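PDB 6GSZ: alpha-L-rhamnosidase from Aspergillus terreus, which probably hydrolyses terminal non-reducing alpha-L-rhamnose residues in alpha-L-rhamnosides, as a calcium-binding glycoside hydrolase. Local coordinates for residues 150-155 / 180-185; 155-160 / 171-176; 114-119 / 228-233. All coordinates share one frame; numbering follows the deposited sequence.

Interaction 1: residues 150-155 / 180-185. With NAG (2-acetamido-2-deoxy-beta-D-glucopyranose), chain B.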
ATOM      1  N   TYR A 150       1.136   5.828  24.620  1.00 10.11           N
ATOM      2  CA  TYR A 150       1.882   6.330  23.492  1.00 10.26           C
ATOM      3  C   TYR A 150       3.163   5.514  23.401  1.00  9.89           C
ATOM      4  O   TYR A 150       3.859   5.360  24.436  1.00 11.17           O
ATOM      5  CB  TYR A 150       2.213   7.792  23.714  1.00 10.74           C
ATOM      6  CG  TYR A 150       1.005   8.644  23.954  1.00 10.50           C
ATOM      7  CD1 TYR A 150       0.230   9.068  22.893  1.00 10.20           C
ATOM      8  CD2 TYR A 150       0.627   9.065  25.216  1.00 11.70           C
ATOM      9  CE1 TYR A 150      -0.868   9.891  23.091  1.00 11.46           C
ATOM     10  CE2 TYR A 150      -0.463   9.902  25.412  1.00 12.33           C
ATOM     11  CZ  TYR A 150      -1.226  10.320  24.337  1.00 12.80           C
ATOM     12  OH  TYR A 150      -2.292  11.161  24.598  1.00 13.49           O
ATOM     13  N   ILE A 151       3.451   4.875  22.264  1.00  9.34           N
ATOM     14  CA  ILE A 151       4.488   3.857  22.274  1.00  9.72           C
ATOM     15  C   ILE A 151       5.104   3.684  20.900  1.00  9.14           C
ATOM     16  O   ILE A 151       4.408   3.737  19.871  1.00  9.96           O
ATOM     17  CB  ILE A 151       3.892   2.542  22.808  1.00  9.75           C
ATOM     18  CG1 ILE A 151       4.934   1.423  22.861  1.00 10.36           C
ATOM     19  CG2 ILE A 151       2.641   2.131  22.057  1.00 10.48           C
ATOM     20  CD1 ILE A 151       4.546   0.247  23.746  1.00 11.20           C
ATOM     21  N   THR A 152       6.402   3.432  20.888  1.00  8.95           N
ATOM     22  CA  THR A 152       7.093   2.969  19.721  1.00  9.34           C
ATOM     23  C   THR A 152       8.291   2.131  20.143  1.00  8.72           C
ATOM     24  O   THR A 152       8.570   1.958  21.321  1.00 10.65           O
ATOM     25  CB  THR A 152       7.528   4.111  18.794  1.00 10.59           C
ATOM     26  OG1 THR A 152       7.877   3.565  17.522  1.00 11.12           O
ATOM     27  CG2 THR A 152       8.673   4.940  19.324  1.00 12.12           C
ATOM     28  N   ALA A 153       8.996   1.585  19.154  1.00  9.76           N
ATOM     29  CA  ALA A 153      10.182   0.794  19.436  1.00  9.25           C
ATOM     30  C   ALA A 153      11.276   1.117  18.439  1.00 10.26           C
ATOM     31  O   ALA A 153      11.001   1.533  17.284  1.00 12.22           O
ATOM     32  CB  ALA A 153       9.856  -0.676  19.318  1.00 11.93           C
ATOM     33  N   LEU A 154      12.505   0.887  18.882  1.00 11.15           N
ATOM     34  CA  LEU A 154      13.636   0.762  17.988  1.00 10.65           C
ATOM     35  C   LEU A 154      13.683  -0.722  17.619  1.00  9.89           C
ATOM     36  O   LEU A 154      14.366  -1.536  18.279  1.00 11.23           O
ATOM     37  CB  LEU A 154      14.898   1.264  18.674  1.00 11.51           C
ATOM     38  CG  LEU A 154      15.099   2.772  18.714  1.00 14.64           C
ATOM     39  CD1 LEU A 154      13.957   3.500  19.384  1.00 17.53           C
ATOM     40  CD2 LEU A 154      16.449   3.065  19.370  1.00 14.48           C
ATOM     41  N   GLY A 155      12.854  -1.094  16.669  1.00 10.05           N
ATOM     42  CA  GLY A 155      12.447  -2.450  16.405  1.00 10.08           C
ATOM     43  C   GLY A 155      10.974  -2.493  16.164  1.00  9.49           C
ATOM     44  O   GLY A 155      10.433  -1.623  15.442  1.00 11.19           O
ATOM     45  N   TYR A 180      14.980   9.986   9.900  1.00 11.74           N
ATOM     46  CA  TYR A 180      14.254  11.223   9.610  1.00 12.04           C
ATOM     47  C   TYR A 180      12.889  11.262  10.300  1.00 11.50           C
ATOM     48  O   TYR A 180      12.494  12.309  10.815  1.00 15.77           O
ATOM     49  CB  TYR A 180      14.069  11.383   8.105  1.00 12.28           C
ATOM     50  CG  TYR A 180      15.353  11.416   7.337  1.00 12.54           C
ATOM     51  CD1 TYR A 180      16.241  12.460   7.525  1.00 15.41           C
ATOM     52  CD2 TYR A 180      15.686  10.420   6.432  1.00 14.00           C
ATOM     53  CE1 TYR A 180      17.424  12.516   6.823  1.00 16.04           C
ATOM     54  CE2 TYR A 180      16.903  10.446   5.766  1.00 13.66           C
ATOM     55  CZ  TYR A 180      17.747  11.518   5.931  1.00 15.27           C
ATOM     56  OH  TYR A 180      18.954  11.597   5.307  1.00 19.40           O
ATOM     57  N   ARG A 181      12.185  10.141  10.295  1.00 11.12           N
ATOM     58  CA  ARG A 181      10.777  10.097  10.728  1.00 10.99           C
ATOM     59  C   ARG A 181      10.555   8.725  11.347  1.00 10.72           C
ATOM     60  O   ARG A 181      10.899   7.721  10.725  1.00 11.96           O
ATOM     61  CB  ARG A 181       9.847  10.343   9.539  1.00 11.40           C
ATOM     62  CG  ARG A 181       8.368  10.442   9.896  1.00 12.35           C
ATOM     63  CD  ARG A 181       7.513  10.710   8.680  1.00 11.44           C
ATOM     64  NE  ARG A 181       7.482   9.542   7.805  1.00 11.26           N
ATOM     65  CZ  ARG A 181       6.632   8.496   7.879  1.00 10.33           C
ATOM     66  NH1 ARG A 181       5.515   8.566   8.629  1.00 11.53           N
ATOM     67  NH2 ARG A 181       6.930   7.394   7.166  1.00 10.77           N
ATOM     68  N   HIS A 182       9.998   8.737  12.555  1.00 10.00           N
ATOM     69  CA  HIS A 182       9.816   7.477  13.279  1.00  9.96           C
ATOM     70  C   HIS A 182       8.418   7.498  13.890  1.00  8.60           C
ATOM     71  O   HIS A 182       8.113   8.356  14.724  1.00 10.94           O
ATOM     72  CB  HIS A 182      10.910   7.325  14.322  1.00 10.75           C
ATOM     73  CG  HIS A 182      11.042   6.002  15.000  1.00 10.11           C
ATOM     74  ND1 HIS A 182      12.281   5.463  15.290  1.00 11.11           N
ATOM     75  CD2 HIS A 182      10.107   5.128  15.425  1.00 10.78           C
ATOM     76  CE1 HIS A 182      12.084   4.291  15.866  1.00 12.65           C
ATOM     77  NE2 HIS A 182      10.776   4.073  16.015  1.00 11.27           N
ATOM     78  N   GLU A 183       7.546   6.606  13.392  1.00  9.37           N
ATOM     79  CA  GLU A 183       6.140   6.677  13.827  1.00 10.27           C
ATOM     80  C   GLU A 183       5.995   6.119  15.235  1.00  9.98           C
ATOM     81  O   GLU A 183       6.751   5.192  15.645  1.00 10.82           O
ATOM     82  CB  GLU A 183       5.164   5.931  12.909  1.00 10.06           C
ATOM     83  CG  GLU A 183       4.901   6.697  11.618  1.00 10.76           C
ATOM     84  CD  GLU A 183       4.035   5.980  10.614  1.00 10.88           C
ATOM     85  OE1 GLU A 183       3.320   5.025  10.987  1.00 12.04           O
ATOM     86  OE2 GLU A 183       4.010   6.428   9.429  1.00 11.59           O
ATOM     87  N   TYR A 184       5.081   6.704  16.006  1.00 10.48           N
ATOM     88  CA  TYR A 184       4.668   6.158  17.286  1.00 10.22           C
ATOM     89  C   TYR A 184       3.151   6.017  17.271  1.00  8.39           C
ATOM     90  O   TYR A 184       2.446   6.716  16.498  1.00  9.74           O
ATOM     91  CB  TYR A 184       5.090   7.003  18.504  1.00 10.40           C
ATOM     92  CG  TYR A 184       4.297   8.277  18.603  1.00 11.34           C
ATOM     93  CD1 TYR A 184       4.651   9.406  17.892  1.00 11.58           C
ATOM     94  CD2 TYR A 184       3.216   8.344  19.446  1.00 11.66           C
ATOM     95  CE1 TYR A 184       3.843  10.538  17.930  1.00 11.55           C
ATOM     96  CE2 TYR A 184       2.413   9.470  19.502  1.00 12.10           C
ATOM     97  CZ  TYR A 184       2.742  10.576  18.756  1.00 13.43           C
ATOM     98  OH  TYR A 184       1.925  11.674  18.849  1.00 14.30           O
ATOM     99  N   ASN A 185       2.617   5.112  18.062  1.00  9.79           N
ATOM    100  CA  ASN A 185       1.213   4.768  18.098  1.00  9.15           C
ATOM    101  C   ASN A 185       0.535   5.232  19.375  1.00  9.96           C
ATOM    102  O   ASN A 185       1.176   5.319  20.420  1.00 10.29           O
ATOM    103  CB  ASN A 185       0.965   3.296  17.821  1.00 10.18           C
ATOM    104  CG  ASN A 185       1.665   2.855  16.555  1.00 10.77           C
ATOM    105  OD1 ASN A 185       2.510   1.936  16.564  1.00 12.45           O
ATOM    106  ND2 ASN A 185       1.372   3.536  15.456  1.00 11.98           N
TER
HETATM  107  C1  NAG B   1      23.346  11.111   4.285  1.00 19.14           C
HETATM  108  C2  NAG B   1      23.182  10.263   5.557  1.00 17.64           C
HETATM  109  C3  NAG B   1      24.529   9.836   6.090  1.00 22.59           C
HETATM  110  C4  NAG B   1      25.343   9.118   5.041  1.00 23.33           C
HETATM  111  C5  NAG B   1      25.433  10.016   3.806  1.00 21.96           C
HETATM  112  C6  NAG B   1      26.110   9.273   2.663  1.00 26.90           C
HETATM  113  C7  NAG B   1      21.342  10.474   7.179  1.00 18.93           C
HETATM  114  C8  NAG B   1      20.715  11.384   8.206  1.00 20.47           C
HETATM  115  N2  NAG B   1      22.460  10.964   6.581  1.00 18.36           N
HETATM  116  O3  NAG B   1      24.323   8.978   7.204  1.00 23.93           O
HETATM  117  O4  NAG B   1      26.632   8.908   5.607  1.00 27.76           O
HETATM  118  O5  NAG B   1      24.094  10.316   3.371  1.00 21.30           O
HETATM  119  O6  NAG B   1      25.483   7.964   2.461  1.00 31.21           O
HETATM  120  O7  NAG B   1      20.862   9.370   6.879  1.00 20.79           O
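Ile151 and Asn185 form an antiparallel hydrogen-bonded pair between strands 144-154 and 182-188. Ile151 N donates to Asn185 O (3.0 Å), and Asn185 N returns a bond to Ile151 O at 2.9 Å. From here the chains diverge, and side chains take over the work of backbone bonds. The OG1 of Thr152 donates to Glu183 O at 2.7 Å, in the plane of that carbonyl; its position anti to the backbone N (chi1 -165°) turns the hydroxyl toward the neighbouring chain while CB packs on Tyr184 CB. One step further, His182 reaches across with its ring, and NE2 donates a hydrogen bond to Ala153 O at 2.8 Å. The oxygen lies in the ring plane, but the donor stands 44° out of the carbonyl plane, and the N-H...O angle of 136° makes this a bent bond. Leu154 CD1 touches the same imidazole at CE1, the leucine side chain crossing it at about a right angle. At the paired end, the side chains of Tyr150 and Tyr184 run side by side, Tyr150 CD1 at the edge of the Tyr184 ring, 4.1 Å from CE2, and the Tyr184 hydroxyl is held by Leu105 N. Just before the strand, Tyr180 lies beside an N-acetylglucosamine, its OH 3.2 Å from the acetamide carbon C7. Threonine and histidine suit their places because each carries a donor to a main-chain oxygen across the widening gap: the carbonyls of Glu183 and Ala153 receive side-chain donors, and NE2, as donor, implies that the imidazole is protonated at least there.

Interaction 2: residues 155-160 / 171-176. With CA (calcium ion), chain C.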
ATOM      1  N   GLY A 155      12.854  -1.094  16.669  1.00 10.05           N
ATOM      2  CA  GLY A 155      12.447  -2.450  16.405  1.00 10.08           C
ATOM      3  C   GLY A 155      10.974  -2.493  16.164  1.00  9.49           C
ATOM      4  O   GLY A 155      10.433  -1.623  15.442  1.00 11.19           O
ATOM      5  N   LEU A 156      10.310  -3.513  16.697  1.00 10.42           N
ATOM      6  CA  LEU A 156       8.852  -3.689  16.637  1.00  9.76           C
ATOM      7  C   LEU A 156       8.371  -4.057  18.028  1.00  9.60           C
ATOM      8  O   LEU A 156       9.157  -4.682  18.788  1.00 10.81           O
ATOM      9  CB  LEU A 156       8.508  -4.796  15.649  1.00 10.94           C
ATOM     10  CG  LEU A 156       8.930  -4.545  14.192  1.00 10.89           C
ATOM     11  CD1 LEU A 156       8.722  -5.810  13.327  1.00 13.60           C
ATOM     12  CD2 LEU A 156       8.229  -3.326  13.570  1.00 10.84           C
ATOM     13  N   TYR A 157       7.144  -3.746  18.396  1.00 10.20           N
ATOM     14  CA  TYR A 157       6.678  -3.992  19.746  1.00 10.23           C
ATOM     15  C   TYR A 157       5.319  -4.685  19.761  1.00 10.12           C
ATOM     16  O   TYR A 157       4.472  -4.508  18.870  1.00 11.29           O
ATOM     17  CB  TYR A 157       6.635  -2.719  20.610  1.00 10.07           C
ATOM     18  CG  TYR A 157       5.546  -1.800  20.151  1.00 10.63           C
ATOM     19  CD1 TYR A 157       5.762  -0.867  19.151  1.00  9.85           C
ATOM     20  CD2 TYR A 157       4.252  -1.916  20.682  1.00 10.30           C
ATOM     21  CE1 TYR A 157       4.721  -0.075  18.683  1.00  9.97           C
ATOM     22  CE2 TYR A 157       3.203  -1.151  20.194  1.00 11.13           C
ATOM     23  CZ  TYR A 157       3.447  -0.238  19.196  1.00 10.16           C
ATOM     24  OH  TYR A 157       2.369   0.455  18.700  1.00 10.81           O
ATOM     25  N   GLU A 158       5.054  -5.383  20.863  1.00 10.20           N
ATOM     26  CA  GLU A 158       3.741  -5.869  21.240  1.00 11.08           C
ATOM     27  C   GLU A 158       3.573  -5.584  22.727  1.00 10.69           C
ATOM     28  O   GLU A 158       4.348  -6.123  23.536  1.00 11.32           O
ATOM     29  CB  GLU A 158       3.584  -7.363  21.000  1.00 13.79           C
ATOM     30  CG  GLU A 158       2.243  -7.919  21.368  1.00 17.70           C
ATOM     31  CD  GLU A 158       2.014  -9.342  20.851  1.00 29.87           C
ATOM     32  OE1 GLU A 158       2.973  -9.967  20.329  1.00 36.91           O
ATOM     33  OE2 GLU A 158       0.882  -9.809  20.932  1.00 32.86           O
ATOM     34  N   ALA A 159       2.596  -4.776  23.112  1.00 11.05           N
ATOM     35  CA  ALA A 159       2.353  -4.361  24.480  1.00 11.25           C
ATOM     36  C   ALA A 159       1.131  -5.053  25.076  1.00 11.93           C
ATOM     37  O   ALA A 159       0.158  -5.365  24.393  1.00 11.53           O
ATOM     38  CB  ALA A 159       2.174  -2.866  24.586  1.00 12.44           C
ATOM     39  N   ARG A 160       1.234  -5.326  26.383  1.00 11.45           N
ATOM     40  CA  ARG A 160       0.142  -5.915  27.164  1.00 11.75           C
ATOM     41  C   ARG A 160      -0.003  -5.098  28.451  1.00 12.52           C
ATOM     42  O   ARG A 160       1.002  -4.745  29.096  1.00 13.73           O
ATOM     43  CB  ARG A 160       0.430  -7.375  27.532  1.00 14.59           C
ATOM     44  CG  ARG A 160       0.768  -8.277  26.353  1.00 18.96           C
ATOM     45  CD  ARG A 160       0.927  -9.753  26.659  1.00 19.84           C
ATOM     46  NE  ARG A 160      -0.398 -10.325  26.875  1.00 23.91           N
ATOM     47  CZ  ARG A 160      -1.251 -10.685  25.908  1.00 25.73           C
ATOM     48  NH1 ARG A 160      -0.910 -10.556  24.636  1.00 27.60           N
ATOM     49  NH2 ARG A 160      -2.441 -11.179  26.226  1.00 28.01           N
ATOM     50  N   MET A 171       3.224  -5.938  13.573  1.00 10.69           N
ATOM     51  CA  MET A 171       4.417  -5.392  12.909  1.00 11.18           C
ATOM     52  C   MET A 171       4.549  -3.877  13.149  1.00 10.91           C
ATOM     53  O   MET A 171       4.900  -3.099  12.259  1.00 12.00           O
ATOM     54  CB  MET A 171       4.451  -5.746  11.423  1.00 12.94           C
ATOM     55  CG  MET A 171       4.375  -7.256  11.174  1.00 12.40           C
ATOM     56  SD  MET A 171       5.685  -8.207  11.895  1.00 16.06           S
ATOM     57  CE  MET A 171       7.008  -7.850  10.753  1.00 16.47           C
ATOM     58  N   ALA A 172       4.284  -3.449  14.392  1.00 10.29           N
ATOM     59  CA  ALA A 172       4.209  -2.054  14.773  1.00 10.05           C
ATOM     60  C   ALA A 172       5.554  -1.569  15.275  1.00  9.15           C
ATOM     61  O   ALA A 172       6.210  -2.294  16.046  1.00 10.04           O
ATOM     62  CB  ALA A 172       3.160  -1.889  15.848  1.00 11.04           C
ATOM     63  N   PRO A 173       6.015  -0.353  14.942  1.00  9.49           N
ATOM     64  CA  PRO A 173       5.290   0.704  14.221  1.00 10.03           C
ATOM     65  C   PRO A 173       5.417   0.702  12.707  1.00 10.18           C
ATOM     66  O   PRO A 173       4.919   1.638  12.069  1.00 11.56           O
ATOM     67  CB  PRO A 173       5.975   1.963  14.808  1.00 11.96           C
ATOM     68  CG  PRO A 173       7.426   1.541  14.929  1.00 11.80           C
ATOM     69  CD  PRO A 173       7.288   0.142  15.460  1.00 10.42           C
ATOM     70  N   GLY A 174       5.995  -0.341  12.120  1.00  9.91           N
ATOM     71  CA  GLY A 174       6.151  -0.398  10.676  1.00  9.45           C
ATOM     72  C   GLY A 174       7.521   0.135  10.270  1.00 10.31           C
ATOM     73  O   GLY A 174       8.391   0.364  11.149  1.00 11.15           O
ATOM     74  N   TRP A 175       7.743   0.289   8.973  1.00  9.86           N
ATOM     75  CA  TRP A 175       9.022   0.661   8.419  1.00  9.32           C
ATOM     76  C   TRP A 175       9.004   2.095   7.877  1.00 10.22           C
ATOM     77  O   TRP A 175       8.439   2.340   6.794  1.00 11.04           O
ATOM     78  CB  TRP A 175       9.490  -0.319   7.344  1.00  9.29           C
ATOM     79  CG  TRP A 175      10.918  -0.124   6.951  1.00  9.41           C
ATOM     80  CD1 TRP A 175      11.838   0.703   7.529  1.00 10.33           C
ATOM     81  CD2 TRP A 175      11.602  -0.790   5.879  1.00  9.09           C
ATOM     82  NE1 TRP A 175      13.059   0.571   6.916  1.00 10.44           N
ATOM     83  CE2 TRP A 175      12.942  -0.332   5.895  1.00  9.77           C
ATOM     84  CE3 TRP A 175      11.217  -1.738   4.929  1.00 10.20           C
ATOM     85  CZ2 TRP A 175      13.897  -0.813   5.012  1.00  9.99           C
ATOM     86  CZ3 TRP A 175      12.152  -2.193   4.029  1.00 10.67           C
ATOM     87  CH2 TRP A 175      13.484  -1.755   4.095  1.00 11.63           C
ATOM     88  N   GLN A 176       9.567   3.040   8.634  1.00  9.90           N
ATOM     89  CA  GLN A 176       9.799   4.421   8.194  1.00  9.87           C
ATOM     90  C   GLN A 176      11.297   4.567   7.881  1.00  9.38           C
ATOM     91  O   GLN A 176      12.116   3.759   8.345  1.00  9.82           O
ATOM     92  CB  GLN A 176       9.340   5.440   9.247  1.00 11.00           C
ATOM     93  CG  GLN A 176       7.837   5.346   9.542  1.00 11.51           C
ATOM     94  CD  GLN A 176       7.481   4.335  10.617  1.00 11.64           C
ATOM     95  OE1 GLN A 176       8.079   4.348  11.718  1.00 11.07           O
ATOM     96  NE2 GLN A 176       6.501   3.460  10.387  1.00 10.99           N
TER
HETATM   97 CA    CA C 946       2.732 -11.891  19.054  0.60 42.44          CA
HETATM   98  O   HOH W   1       4.564  -5.542  16.369  1.00 21.58           O
HETATM   99  O   HOH W   2       2.849 -12.684  20.897  1.00 37.36           O
HETATM  100  O   HOH W   3       1.530 -13.695  18.526  1.00 31.34           O
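Leu156 lays CB, CG and CD2 against Ala172 O and turns CD1 to Met171. CB sits 3.4 Å from Ala172 O, and CG at 4.0 Å. At the fork the branches part: CD1 meets the methyl CE of Met171 at 3.7 Å, while CD2 lies against Ala172 O at 3.4 Å, then Met171 O. CG stands beside the backbone N (chi1 -62°), which swings both methyls toward the loop, and the bent thioether of Met171 brings CE back to receive one of them. Next along strand 156-161, Tyr157 N donates to Ala172 O at 2.9 Å. The tyrosine ring lies by Ala172 CB, a methyl small enough to fit, and its hydroxyl goes on to Asn185. Water 1 completes the link, donating to Tyr157 O at 2.7 Å and accepting from Ala172 N. Pro173 follows a cis peptide bond, and its CD packs on Leu156 CD2 and the Tyr157 ring. Glu158 points elsewhere, its OE1 binding calcium at 2.3 Å together with two waters and Ser392, while OE2 pairs with Arg165. Beside the apolar contacts, one direct main-chain hydrogen bond and one water bridge together satisfy both the N and the O of Ala172.

Interaction 3: residues 114-119 / 228-233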
ATOM      1  N   ALA A 114       9.626  10.336  29.532  1.00 15.03           N
ATOM      2  CA  ALA A 114       9.799   9.059  28.824  1.00 13.47           C
ATOM      3  C   ALA A 114      11.071   9.120  27.989  1.00 13.63           C
ATOM      4  O   ALA A 114      11.329  10.111  27.282  1.00 15.30           O
ATOM      5  CB  ALA A 114       8.612   8.727  27.994  1.00 15.05           C
ATOM      6  N   VAL A 115      11.875   8.062  28.118  1.00 13.13           N
ATOM      7  CA  VAL A 115      13.104   7.911  27.338  1.00 12.49           C
ATOM      8  C   VAL A 115      13.142   6.508  26.714  1.00 11.11           C
ATOM      9  O   VAL A 115      12.424   5.575  27.115  1.00 12.01           O
ATOM     10  CB  VAL A 115      14.366   8.151  28.183  1.00 13.73           C
ATOM     11  CG1 VAL A 115      14.370   9.557  28.761  1.00 15.92           C
ATOM     12  CG2 VAL A 115      14.550   7.100  29.261  1.00 15.49           C
ATOM     13  N   VAL A 116      13.959   6.380  25.674  1.00 12.11           N
ATOM     14  CA  VAL A 116      14.159   5.071  25.076  1.00 12.05           C
ATOM     15  C   VAL A 116      14.970   4.218  26.054  1.00 11.42           C
ATOM     16  O   VAL A 116      16.037   4.672  26.486  1.00 11.98           O
ATOM     17  CB  VAL A 116      14.853   5.145  23.705  1.00 12.89           C
ATOM     18  CG1 VAL A 116      15.126   3.760  23.142  1.00 13.45           C
ATOM     19  CG2 VAL A 116      14.058   5.979  22.717  1.00 13.38           C
ATOM     20  N   ILE A 117      14.470   3.005  26.337  1.00 10.27           N
ATOM     21  CA  ILE A 117      15.210   2.112  27.197  1.00 11.03           C
ATOM     22  C   ILE A 117      15.592   0.846  26.446  1.00 11.15           C
ATOM     23  O   ILE A 117      14.945   0.415  25.503  1.00 11.64           O
ATOM     24  CB  ILE A 117      14.435   1.792  28.468  1.00 12.18           C
ATOM     25  CG1 ILE A 117      13.125   1.068  28.171  1.00 11.68           C
ATOM     26  CG2 ILE A 117      14.263   3.058  29.293  1.00 13.46           C
ATOM     27  CD1 ILE A 117      12.404   0.593  29.415  1.00 12.34           C
ATOM     28  N   ALA A 118      16.648   0.221  26.988  1.00 11.87           N
ATOM     29  CA  ALA A 118      17.179  -1.011  26.541  1.00 12.32           C
ATOM     30  C   ALA A 118      17.504  -1.886  27.747  1.00 12.23           C
ATOM     31  O   ALA A 118      17.732  -1.395  28.849  1.00 13.02           O
ATOM     32  CB  ALA A 118      18.424  -0.785  25.712  1.00 12.27           C
ATOM     33  N   SER A 119      17.605  -3.195  27.479  1.00 10.79           N
ATOM     34  CA  SER A 119      18.028  -4.146  28.518  1.00 10.98           C
ATOM     35  C   SER A 119      19.496  -3.987  28.918  1.00 12.38           C
ATOM     36  O   SER A 119      20.359  -3.694  28.103  1.00 12.59           O
ATOM     37  CB  SER A 119      17.788  -5.566  28.024  1.00 10.81           C
ATOM     38  OG  SER A 119      18.131  -6.514  28.999  1.00 12.32           O
ATOM     39  N   GLY A 228      15.154  -1.309  21.553  1.00 11.73           N
ATOM     40  CA  GLY A 228      14.761  -0.227  22.419  1.00 11.74           C
ATOM     41  C   GLY A 228      13.260  -0.003  22.466  1.00 10.85           C
ATOM     42  O   GLY A 228      12.567  -0.298  21.490  1.00 10.98           O
ATOM     43  N   LEU A 229      12.788   0.550  23.580  1.00 10.24           N
ATOM     44  CA  LEU A 229      11.353   0.808  23.806  1.00 10.31           C
ATOM     45  C   LEU A 229      11.198   2.266  24.265  1.00 10.46           C
ATOM     46  O   LEU A 229      11.905   2.733  25.149  1.00 11.31           O
ATOM     47  CB  LEU A 229      10.863  -0.102  24.943  1.00 11.90           C
ATOM     48  CG  LEU A 229       9.446   0.165  25.443  1.00 12.49           C
ATOM     49  CD1 LEU A 229       8.419  -0.083  24.356  1.00 13.12           C
ATOM     50  CD2 LEU A 229       9.151  -0.626  26.686  1.00 13.40           C
ATOM     51  N   LEU A 230      10.229   2.979  23.676  1.00  9.96           N
ATOM     52  CA  LEU A 230       9.785   4.271  24.205  1.00 11.03           C
ATOM     53  C   LEU A 230       8.293   4.149  24.507  1.00 11.12           C
ATOM     54  O   LEU A 230       7.507   3.814  23.589  1.00 11.49           O
ATOM     55  CB  LEU A 230      10.025   5.358  23.154  1.00 10.78           C
ATOM     56  CG  LEU A 230       9.559   6.773  23.560  1.00 11.93           C
ATOM     57  CD1 LEU A 230      10.367   7.290  24.767  1.00 12.53           C
ATOM     58  CD2 LEU A 230       9.660   7.736  22.383  1.00 12.64           C
ATOM     59  N   SER A 231       7.872   4.536  25.714  1.00 10.97           N
ATOM     60  CA  SER A 231       6.487   4.327  26.156  0.50 11.18           C
ATOM     61  C   SER A 231       6.103   5.450  27.128  1.00 12.31           C
ATOM     62  O   SER A 231       6.880   5.751  28.018  1.00 14.00           O
ATOM     63  CB  SER A 231       6.354   2.949  26.781  0.50 12.93           C
ATOM     64  OG  SER A 231       5.022   2.635  27.182  0.50 14.29           O
ATOM     65  N   LEU A 232       4.901   5.986  27.002  1.00 11.42           N
ATOM     66  CA  LEU A 232       4.338   6.850  28.013  1.00 10.82           C
ATOM     67  C   LEU A 232       2.874   6.461  28.202  1.00 11.42           C
ATOM     68  O   LEU A 232       2.088   6.536  27.234  1.00 11.72           O
ATOM     69  CB  LEU A 232       4.455   8.322  27.602  1.00 10.54           C
ATOM     70  CG  LEU A 232       3.919   9.320  28.638  1.00 11.74           C
ATOM     71  CD1 LEU A 232       4.767   9.254  29.911  1.00 13.48           C
ATOM     72  CD2 LEU A 232       3.819  10.734  28.034  1.00 13.52           C
ATOM     73  N   LEU A 233       2.500   6.105  29.426  1.00 12.71           N
ATOM     74  CA  LEU A 233       1.121   5.887  29.831  0.50 12.66           C
ATOM     75  C   LEU A 233       0.648   7.143  30.561  1.00 13.90           C
ATOM     76  O   LEU A 233       1.314   7.622  31.463  1.00 15.88           O
ATOM     77  CB  LEU A 233       1.026   4.673  30.752  0.50 16.92           C
ATOM     78  CG  LEU A 233      -0.395   4.314  31.177  0.50 21.62           C
ATOM     79  CD1 LEU A 233      -1.132   3.650  30.046  0.50 24.30           C
ATOM     80  CD2 LEU A 233      -0.376   3.407  32.392  0.50 23.30           C
TER
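A short antiparallel bridge joins strand 116-119 to strand 228-237, with Ile117 and Leu229 as its hydrogen-bonded pair. Ile117 N donates to Leu229 O at 2.8 Å, and Leu229 N answers to Ile117 O at 2.9 Å. Each of these oxygens also receives a CA-H...O contact: Val116 CA approaches Leu229 O, and Gly228 CA comes within 3.2 Å of Ile117 O. Glycine suits position 228 because a CB there would collide with Val116 CG1; its bare CA lets the valine branch lie close to the backbone. The chain directions differ by 139°, so the strands splay and the ladder is confined to one pair. Strand 228-237 is at the same time a full member of a beta-sheet, bonded through Gly228 and Leu230 to strand 144-154, whereas strand 116-119 pairs with strand 291-294 through Val116 and Ala118. The bridge therefore ties that small two-stranded ribbon to the larger sheet, strand 228-237 lying within the alpha-L-rhamnosidase N-terminal domain. Side chains add to the bridge: at the pair itself Ile117 and Leu229 run side by side, CG1 to CB at 4.1 Å, both also touching Phe134 and Trp251. The isoleucine has CG1 between the backbone N and the carbonyl carbon (chi1 62°), which sets it alongside Leu229 CB. Beyond the pair Val116 meets Leu230 at about a right angle, CG2 against CB. The far branch of Leu230 reaches the diverging backbone instead, CD1 being 3.5 Å from Val115 C and 3.9 Å from Ala114 CB. Ala114 CB itself comes within 3.4 Å of Ser231 O, a close approach to the backbone that suits so small a residue, while Val115 O and Ser231 N both bond to the hydroxyl of Ser247.

The three contacts cluster on one side of the chain's centre. Interactions 1 and 3 lie about 10 Å apart between centres and meet in one sheet, where strand 144-154 stands between strands 182-188 and 228-237. Interaction 2 lies about 8 Å from interaction 1, with which it shares Gly155, where the chain passes from strand 144-154 into strand 156-161 of a second sheet. A bond between Gln176 OE1 and Glu183 N and the packing of Thr152 on Pro173 connect these two contacts. Along the chain they are nested: interaction 2 inside the loop closed by interaction 1, and both inside that of interaction 3. Pairings closer in sequence thus lie inside a long-range closure, joining two sheets near a calcium site.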